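Side-chain contacts in afamin (Homo sapiens, PDB 6FAK), which carries hydrophobic molecules in body fluids, binds vitamin E and keeps lipidated Wnt proteins soluble and active: residues A220-K225 against I235-D240; N265-K270 against Q291-S296. One frame throughout, in Å; residues are numbered along the deposited sequence.

Contact 1: A220-K225 against I235-D240; sequences AILSQK and ISLVED
Leu222 meets Leu237 and Val238 in a buried, wholly apolar contact between two helices of the second albumin domain. Helix 216-225 supplies Leu222. Helix 231-250, which comes next in the chain, supplies the other two. The backbones come nearest at Leu222 and Val238, whose CA atoms are 7.9 Å apart.

One methyl does the touching on the first helix. Leu222 has CG beside its backbone N (chi1 -61°), and the second torsion (171°) sends CD1 on in an extended line to the facing helix. There Leu222 CD1 lies 3.8 Å from Val238 CG2. The same Leu222 CD1 is 4.0 Å from Leu237 CG, and Leu237 CD2 is hardly farther. It thus rests against both the branch point and one methyl of that leucine. The Leu222 side chain runs at a slant to both partners. With CG1 anti to the backbone N (chi1 164°), Val238 has CG2 beside that N, and CG2 is the methyl that meets Leu222.

Leu234 and Val241, about one turn along helix 231-250 on either side, also touch Leu222. Leu237 is covered in turn by His266 and Ile267 of helix 253-268, while helix 216-225 also packs on helices 326-339 and 346-363.

A bound tetraethylene glycol, probably from the crystallisation liquor, lies about 4 Å from the Leu222 side chain. Leu222 sits as a single knob in a hole formed by Leu234, Leu237, Val238 and Val241, within the all-helical albumin fold and the region that forms the pocket for hydrophobic ligands.

Contact 2: N265-K270 against Q291-S296; sequences NHICSK and QCIINS
Ile293 O is gripped by several donors, while the Ile293 side chain meets Ile267 and Cys268. The paired disulfides of the albumin fold frame the contact: the adjacent Cys281 and Cys282 bond to Cys292 and Cys268, respectively, so both segments are tied to one loop. Ser296 OG donates to Ile293 O at 2.8 Å. Ser296 N adds a longer bond to it, from the same face of the carbonyl plane. Lys225 NZ, on helix 216-225, is a further donor. These bonds hold the end of helix 288-295, where Ser296 leaves helical geometry.

Between the segments the packing is apolar and largely buried, and Ile293 is its centre.

Ile293 uses two branches. Ile293 CG2 lies 4.1 Å from Ile267 CD1, and the two isoleucines pass each other in opposite directions. Ile267 reaches across with an extended CG1 branch (chi2 172°). The region belongs to the pocket for hydrophobic ligands, and Ile267 also touches Ile278 of the loop.

The other branch of Ile293 goes to sulfur. With CG1 beside the backbone N (chi1 -78°), Ile293 CD1 comes to 3.8 Å from Cys268 SG, the atom that is disulfide-bonded to Cys282.

Overall arrangement
Contact 1 closes in the chain before contact 2 opens, and their centres are about 12 Å apart. Both lie in the second albumin domain, in the region of the hydrophobic pocket. Polar bonds join them at two places. Asp240 OD2 of contact 1 forms a hydrogen bond with His266 ND1 of contact 2 at 2.6 Å, linking helices 231-250 and 253-268. Lys225 NZ reaches the end of helix 288-295 and probably bonds Ser296 O at 3.2 Å. The side chains of Leu222 and Ile267 are each about 4 Å from bound tetraethylene glycol, probably from the crystallisation liquor; this is consistent with both contacts bordering the pocket.

Contact 1: A220-K225 against I235-D240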
ATOM      1  N   ALA A 220     -16.649  -5.648  -4.431  1.00 25.23           N
ATOM      2  CA  ALA A 220     -16.966  -4.219  -4.547  1.00 25.46           C
ATOM      3  C   ALA A 220     -16.184  -3.559  -5.680  1.00 25.99           C
ATOM      4  O   ALA A 220     -16.778  -2.872  -6.451  1.00 26.42           O
ATOM      5  CB  ALA A 220     -16.759  -3.472  -3.239  1.00 25.03           C
ATOM      6  N   ILE A 221     -14.864  -3.808  -5.787  1.00 26.60           N
ATOM      7  CA  ILE A 221     -14.013  -3.180  -6.809  1.00 27.25           C
ATOM      8  C   ILE A 221     -14.380  -3.652  -8.217  1.00 28.34           C
ATOM      9  O   ILE A 221     -14.490  -2.835  -9.158  1.00 27.48           O
ATOM     10  CB  ILE A 221     -12.510  -3.488  -6.590  1.00 27.96           C
ATOM     11  CG1 ILE A 221     -11.978  -2.763  -5.349  1.00 28.18           C
ATOM     12  CG2 ILE A 221     -11.655  -3.057  -7.806  1.00 28.82           C
ATOM     13  CD1 ILE A 221     -10.632  -3.303  -4.867  1.00 29.21           C
ATOM     14  N   LEU A 222     -14.495  -4.974  -8.389  1.00 29.17           N
ATOM     15  CA  LEU A 222     -14.847  -5.521  -9.723  1.00 29.83           C
ATOM     16  C   LEU A 222     -16.256  -5.104 -10.230  1.00 29.28           C
ATOM     17  O   LEU A 222     -16.493  -4.902 -11.451  1.00 28.48           O
ATOM     18  CB  LEU A 222     -14.639  -7.021  -9.714  1.00 31.04           C
ATOM     19  CG  LEU A 222     -13.207  -7.531  -9.442  1.00 32.84           C
ATOM     20  CD1 LEU A 222     -13.157  -9.022  -9.251  1.00 34.62           C
ATOM     21  CD2 LEU A 222     -12.310  -7.143 -10.623  1.00 34.90           C
ATOM     22  N   SER A 223     -17.208  -5.022  -9.303  1.00 28.92           N
ATOM     23  CA  SER A 223     -18.574  -4.600  -9.650  1.00 28.85           C
ATOM     24  C   SER A 223     -18.626  -3.118 -10.051  1.00 29.75           C
ATOM     25  O   SER A 223     -19.356  -2.743 -10.958  1.00 29.74           O
ATOM     26  CB  SER A 223     -19.562  -4.893  -8.497  1.00 28.58           C
ATOM     27  OG  SER A 223     -19.578  -6.258  -8.097  1.00 27.76           O
ATOM     28  N   GLN A 224     -17.834  -2.275  -9.391  1.00 31.65           N
ATOM     29  CA  GLN A 224     -17.681  -0.868  -9.816  1.00 33.14           C
ATOM     30  C   GLN A 224     -17.015  -0.726 -11.165  1.00 36.12           C
ATOM     31  O   GLN A 224     -17.437   0.088 -11.980  1.00 40.15           O
ATOM     32  CB  GLN A 224     -16.853  -0.046  -8.818  1.00 32.80           C
ATOM     33  CG  GLN A 224     -17.677   0.743  -7.870  1.00 32.14           C
ATOM     34  CD  GLN A 224     -16.858   1.647  -6.963  1.00 30.59           C
ATOM     35  OE1 GLN A 224     -15.623   1.537  -6.849  1.00 29.15           O
ATOM     36  NE2 GLN A 224     -17.554   2.516  -6.280  1.00 30.32           N
ATOM     37  N   LYS A 225     -15.954  -1.491 -11.373  1.00 37.38           N
ATOM     38  CA  LYS A 225     -15.175  -1.414 -12.597  1.00 39.48           C
ATOM     39  C   LYS A 225     -15.885  -2.015 -13.808  1.00 39.78           C
ATOM     40  O   LYS A 225     -15.764  -1.485 -14.920  1.00 42.30           O
ATOM     41  CB  LYS A 225     -13.835  -2.122 -12.388  1.00 42.13           C
ATOM     42  CG  LYS A 225     -12.844  -1.898 -13.519  1.00 47.77           C
ATOM     43  CD  LYS A 225     -11.574  -2.683 -13.252  1.00 53.95           C
ATOM     44  CE  LYS A 225     -10.472  -2.386 -14.267  1.00 54.90           C
ATOM     45  NZ  LYS A 225      -9.559  -1.337 -13.720  1.00 56.81           N
ATOM     46  N   ILE A 235     -18.711 -13.664  -9.618  1.00 28.45           N
ATOM     47  CA  ILE A 235     -18.302 -14.586  -8.551  1.00 29.22           C
ATOM     48  C   ILE A 235     -17.170 -15.475  -9.022  1.00 30.27           C
ATOM     49  O   ILE A 235     -16.194 -15.645  -8.316  1.00 30.30           O
ATOM     50  CB  ILE A 235     -19.467 -15.408  -7.947  1.00 29.53           C
ATOM     51  CG1 ILE A 235     -20.422 -14.480  -7.212  1.00 29.24           C
ATOM     52  CG2 ILE A 235     -18.969 -16.529  -7.043  1.00 29.65           C
ATOM     53  CD1 ILE A 235     -19.837 -13.622  -6.126  1.00 29.81           C
ATOM     54  N   SER A 236     -17.242 -15.945 -10.246  1.00 30.34           N
ATOM     55  CA  SER A 236     -16.178 -16.743 -10.811  1.00 30.97           C
ATOM     56  C   SER A 236     -14.828 -15.986 -10.885  1.00 30.89           C
ATOM     57  O   SER A 236     -13.762 -16.536 -10.528  1.00 30.56           O
ATOM     58  CB  SER A 236     -16.605 -17.256 -12.197  1.00 32.29           C
ATOM     59  OG  SER A 236     -15.628 -18.136 -12.675  1.00 34.22           O
ATOM     60  N   LEU A 237     -14.902 -14.717 -11.276  1.00 30.00           N
ATOM     61  CA  LEU A 237     -13.731 -13.855 -11.376  1.00 30.57           C
ATOM     62  C   LEU A 237     -13.158 -13.565  -9.983  1.00 29.55           C
ATOM     63  O   LEU A 237     -11.944 -13.578  -9.799  1.00 28.81           O
ATOM     64  CB  LEU A 237     -14.083 -12.566 -12.103  1.00 31.01           C
ATOM     65  CG  LEU A 237     -13.017 -11.533 -12.400  1.00 32.73           C
ATOM     66  CD1 LEU A 237     -11.870 -12.161 -13.199  1.00 34.23           C
ATOM     67  CD2 LEU A 237     -13.615 -10.341 -13.119  1.00 33.02           C
ATOM     68  N   VAL A 238     -14.040 -13.304  -9.028  1.00 28.96           N
ATOM     69  CA  VAL A 238     -13.662 -13.075  -7.655  1.00 29.13           C
ATOM     70  C   VAL A 238     -12.887 -14.261  -7.079  1.00 29.56           C
ATOM     71  O   VAL A 238     -11.911 -14.033  -6.343  1.00 28.63           O
ATOM     72  CB  VAL A 238     -14.850 -12.725  -6.766  1.00 29.26           C
ATOM     73  CG1 VAL A 238     -14.522 -12.862  -5.267  1.00 29.50           C
ATOM     74  CG2 VAL A 238     -15.336 -11.328  -7.093  1.00 29.62           C
ATOM     75  N   GLU A 239     -13.296 -15.490  -7.400  1.00 30.29           N
ATOM     76  CA  GLU A 239     -12.533 -16.689  -7.011  1.00 31.95           C
ATOM     77  C   GLU A 239     -11.098 -16.702  -7.542  1.00 31.23           C
ATOM     78  O   GLU A 239     -10.164 -16.998  -6.772  1.00 30.01           O
ATOM     79  CB  GLU A 239     -13.255 -17.990  -7.428  1.00 35.95           C
ATOM     80  CG  GLU A 239     -14.512 -18.243  -6.630  1.00 39.85           C
ATOM     81  CD  GLU A 239     -14.266 -19.144  -5.438  1.00 44.01           C
ATOM     82  OE1 GLU A 239     -13.169 -19.085  -4.824  1.00 44.50           O
ATOM     83  OE2 GLU A 239     -15.167 -19.946  -5.120  1.00 49.70           O
ATOM     84  N   ASP A 240     -10.924 -16.333  -8.812  1.00 30.56           N
ATOM     85  CA  ASP A 240      -9.606 -16.202  -9.405  1.00 30.78           C
ATOM     86  C   ASP A 240      -8.773 -15.085  -8.745  1.00 29.12           C
ATOM     87  O   ASP A 240      -7.574 -15.295  -8.439  1.00 28.56           O
ATOM     88  CB  ASP A 240      -9.679 -15.976 -10.916  1.00 32.92           C
ATOM     89  CG  ASP A 240     -10.135 -17.220 -11.718  1.00 37.41           C
ATOM     90  OD1 ASP A 240     -10.219 -18.351 -11.194  1.00 38.67           O
ATOM     91  OD2 ASP A 240     -10.432 -17.048 -12.925  1.00 40.15           O
TER

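Contact 2: N265-K270 against Q291-S296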
ATOM      1  N   ASN A 265      -6.486 -13.294 -18.379  1.00 39.50           N
ATOM      2  CA  ASN A 265      -7.085 -14.188 -19.358  1.00 43.39           C
ATOM      3  C   ASN A 265      -8.580 -14.418 -19.127  1.00 46.90           C
ATOM      4  O   ASN A 265      -9.346 -14.384 -20.094  1.00 48.07           O
ATOM      5  CB  ASN A 265      -6.316 -15.515 -19.449  1.00 42.96           C
ATOM      6  CG  ASN A 265      -4.878 -15.323 -20.009  1.00 49.30           C
ATOM      7  OD1 ASN A 265      -4.496 -14.223 -20.475  1.00 52.10           O
ATOM      8  ND2 ASN A 265      -4.072 -16.388 -19.943  1.00 50.06           N
ATOM      9  N   HIS A 266      -8.995 -14.664 -17.885  1.00 43.47           N
ATOM     10  CA  HIS A 266     -10.443 -14.727 -17.530  1.00 43.21           C
ATOM     11  C   HIS A 266     -11.201 -13.440 -17.963  1.00 44.03           C
ATOM     12  O   HIS A 266     -12.207 -13.502 -18.659  1.00 49.10           O
ATOM     13  CB  HIS A 266     -10.607 -14.964 -16.031  1.00 43.22           C
ATOM     14  CG  HIS A 266     -11.988 -15.321 -15.595  1.00 42.13           C
ATOM     15  ND1 HIS A 266     -12.215 -16.119 -14.501  1.00 45.93           N
ATOM     16  CD2 HIS A 266     -13.210 -15.010 -16.090  1.00 45.04           C
ATOM     17  CE1 HIS A 266     -13.511 -16.293 -14.340  1.00 44.55           C
ATOM     18  NE2 HIS A 266     -14.137 -15.626 -15.290  1.00 44.62           N
ATOM     19  N   ILE A 267     -10.695 -12.291 -17.579  1.00 41.17           N
ATOM     20  CA  ILE A 267     -11.254 -11.008 -17.978  1.00 42.86           C
ATOM     21  C   ILE A 267     -11.310 -10.898 -19.523  1.00 52.95           C
ATOM     22  O   ILE A 267     -12.394 -10.777 -20.095  1.00 54.34           O
ATOM     23  CB  ILE A 267     -10.449  -9.859 -17.363  1.00 39.77           C
ATOM     24  CG1 ILE A 267     -10.699  -9.824 -15.834  1.00 40.02           C
ATOM     25  CG2 ILE A 267     -10.792  -8.485 -17.960  1.00 39.07           C
ATOM     26  CD1 ILE A 267      -9.824  -8.862 -15.071  1.00 36.41           C
ATOM     27  N   CYS A 268     -10.153 -10.989 -20.172  1.00 54.49           N
ATOM     28  CA  CYS A 268     -10.046 -10.883 -21.645  1.00 62.29           C
ATOM     29  C   CYS A 268     -10.839 -11.898 -22.447  1.00 64.40           C
ATOM     30  O   CYS A 268     -11.487 -11.518 -23.417  1.00 80.42           O
ATOM     31  CB  CYS A 268      -8.587 -10.939 -22.087  1.00 57.00           C
ATOM     32  SG  CYS A 268      -7.772  -9.407 -21.717  1.00 63.61           S
ATOM     33  N   SER A 269     -10.837 -13.162 -22.035  1.00 61.82           N
ATOM     34  CA  SER A 269     -11.576 -14.189 -22.768  1.00 64.88           C
ATOM     35  C   SER A 269     -13.106 -14.068 -22.648  1.00 71.98           C
ATOM     36  O   SER A 269     -13.837 -14.905 -23.209  1.00 73.83           O
ATOM     37  CB  SER A 269     -11.094 -15.610 -22.426  1.00 64.64           C
ATOM     38  OG  SER A 269     -11.907 -16.237 -21.459  1.00 63.87           O
ATOM     39  N   LYS A 270     -13.584 -13.058 -21.912  1.00 68.56           N
ATOM     40  CA  LYS A 270     -15.000 -12.673 -21.907  1.00 63.23           C
ATOM     41  C   LYS A 270     -15.169 -11.163 -22.021  1.00 64.90           C
ATOM     42  O   LYS A 270     -16.107 -10.600 -21.460  1.00 62.09           O
ATOM     43  CB  LYS A 270     -15.673 -13.203 -20.653  1.00 61.75           C
ATOM     44  CG  LYS A 270     -15.503 -14.703 -20.527  1.00 69.56           C
ATOM     45  CD  LYS A 270     -16.329 -15.285 -19.409  1.00 71.63           C
ATOM     46  CE  LYS A 270     -16.322 -16.809 -19.458  1.00 73.69           C
ATOM     47  NZ  LYS A 270     -15.029 -17.348 -18.960  1.00 70.08           N
ATOM     48  N   GLN A 291      -1.269  -4.895 -15.817  1.00 75.42           N
ATOM     49  CA  GLN A 291      -1.063  -3.593 -15.148  1.00 81.35           C
ATOM     50  C   GLN A 291      -1.874  -2.490 -15.907  1.00 84.08           C
ATOM     51  O   GLN A 291      -2.305  -1.502 -15.301  1.00 87.39           O
ATOM     52  CB  GLN A 291       0.434  -3.212 -15.041  1.00 74.82           C
ATOM     53  CG  GLN A 291       1.343  -3.986 -14.060  1.00 65.89           C
ATOM     54  CD  GLN A 291       0.770  -4.309 -12.673  1.00 74.68           C
ATOM     55  OE1 GLN A 291       1.092  -3.654 -11.673  1.00 62.72           O
ATOM     56  NE2 GLN A 291      -0.038  -5.369 -12.600  1.00 85.44           N
ATOM     57  N   CYS A 292      -2.068  -2.690 -17.217  1.00 77.09           N
ATOM     58  CA  CYS A 292      -3.019  -1.931 -18.041  1.00 81.53           C
ATOM     59  C   CYS A 292      -4.467  -2.092 -17.555  1.00 83.83           C
ATOM     60  O   CYS A 292      -5.100  -1.097 -17.174  1.00 78.43           O
ATOM     61  CB  CYS A 292      -2.930  -2.387 -19.505  1.00 87.28           C
ATOM     62  SG  CYS A 292      -3.885  -1.407 -20.690  1.00115.77           S
ATOM     63  N   ILE A 293      -4.977  -3.333 -17.567  1.00 75.85           N
ATOM     64  CA  ILE A 293      -6.362  -3.631 -17.156  1.00 61.03           C
ATOM     65  C   ILE A 293      -6.630  -3.014 -15.804  1.00 57.63           C
ATOM     66  O   ILE A 293      -7.683  -2.405 -15.624  1.00 55.83           O
ATOM     67  CB  ILE A 293      -6.695  -5.153 -17.161  1.00 59.11           C
ATOM     68  CG1 ILE A 293      -6.942  -5.639 -18.597  1.00 57.69           C
ATOM     69  CG2 ILE A 293      -7.939  -5.491 -16.324  1.00 57.82           C
ATOM     70  CD1 ILE A 293      -6.843  -7.144 -18.779  1.00 58.74           C
ATOM     71  N   ILE A 294      -5.667  -3.119 -14.880  1.00 55.34           N
ATOM     72  CA  ILE A 294      -5.811  -2.521 -13.545  1.00 64.76           C
ATOM     73  C   ILE A 294      -5.930  -0.982 -13.602  1.00 68.87           C
ATOM     74  O   ILE A 294      -6.673  -0.389 -12.819  1.00 66.09           O
ATOM     75  CB  ILE A 294      -4.681  -2.974 -12.566  1.00 68.46           C
ATOM     76  CG1 ILE A 294      -4.796  -4.481 -12.280  1.00 68.57           C
ATOM     77  CG2 ILE A 294      -4.794  -2.249 -11.223  1.00 66.29           C
ATOM     78  CD1 ILE A 294      -3.650  -5.079 -11.489  1.00 69.45           C
ATOM     79  N   ASN A 295      -5.212  -0.354 -14.533  1.00 72.21           N
ATOM     80  CA  ASN A 295      -5.268   1.097 -14.732  1.00 73.73           C
ATOM     81  C   ASN A 295      -6.386   1.594 -15.655  1.00 71.70           C
ATOM     82  O   ASN A 295      -6.630   2.797 -15.691  1.00 73.78           O
ATOM     83  CB  ASN A 295      -3.912   1.615 -15.251  1.00 82.35           C
ATOM     84  CG  ASN A 295      -2.884   1.755 -14.147  1.00 77.69           C
ATOM     85  OD1 ASN A 295      -2.686   2.844 -13.603  1.00 78.30           O
ATOM     86  ND2 ASN A 295      -2.245   0.648 -13.791  1.00 83.04           N
ATOM     87  N   SER A 296      -7.064   0.714 -16.396  1.00 66.04           N
ATOM     88  CA  SER A 296      -8.146   1.170 -17.265  1.00 65.18           C
ATOM     89  C   SER A 296      -9.239   1.791 -16.392  1.00 70.10           C
ATOM     90  O   SER A 296      -9.395   1.433 -15.215  1.00 59.73           O
ATOM     91  CB  SER A 296      -8.687   0.045 -18.144  1.00 69.51           C
ATOM     92  OG  SER A 296      -9.346  -0.950 -17.378  1.00 78.96           O
TER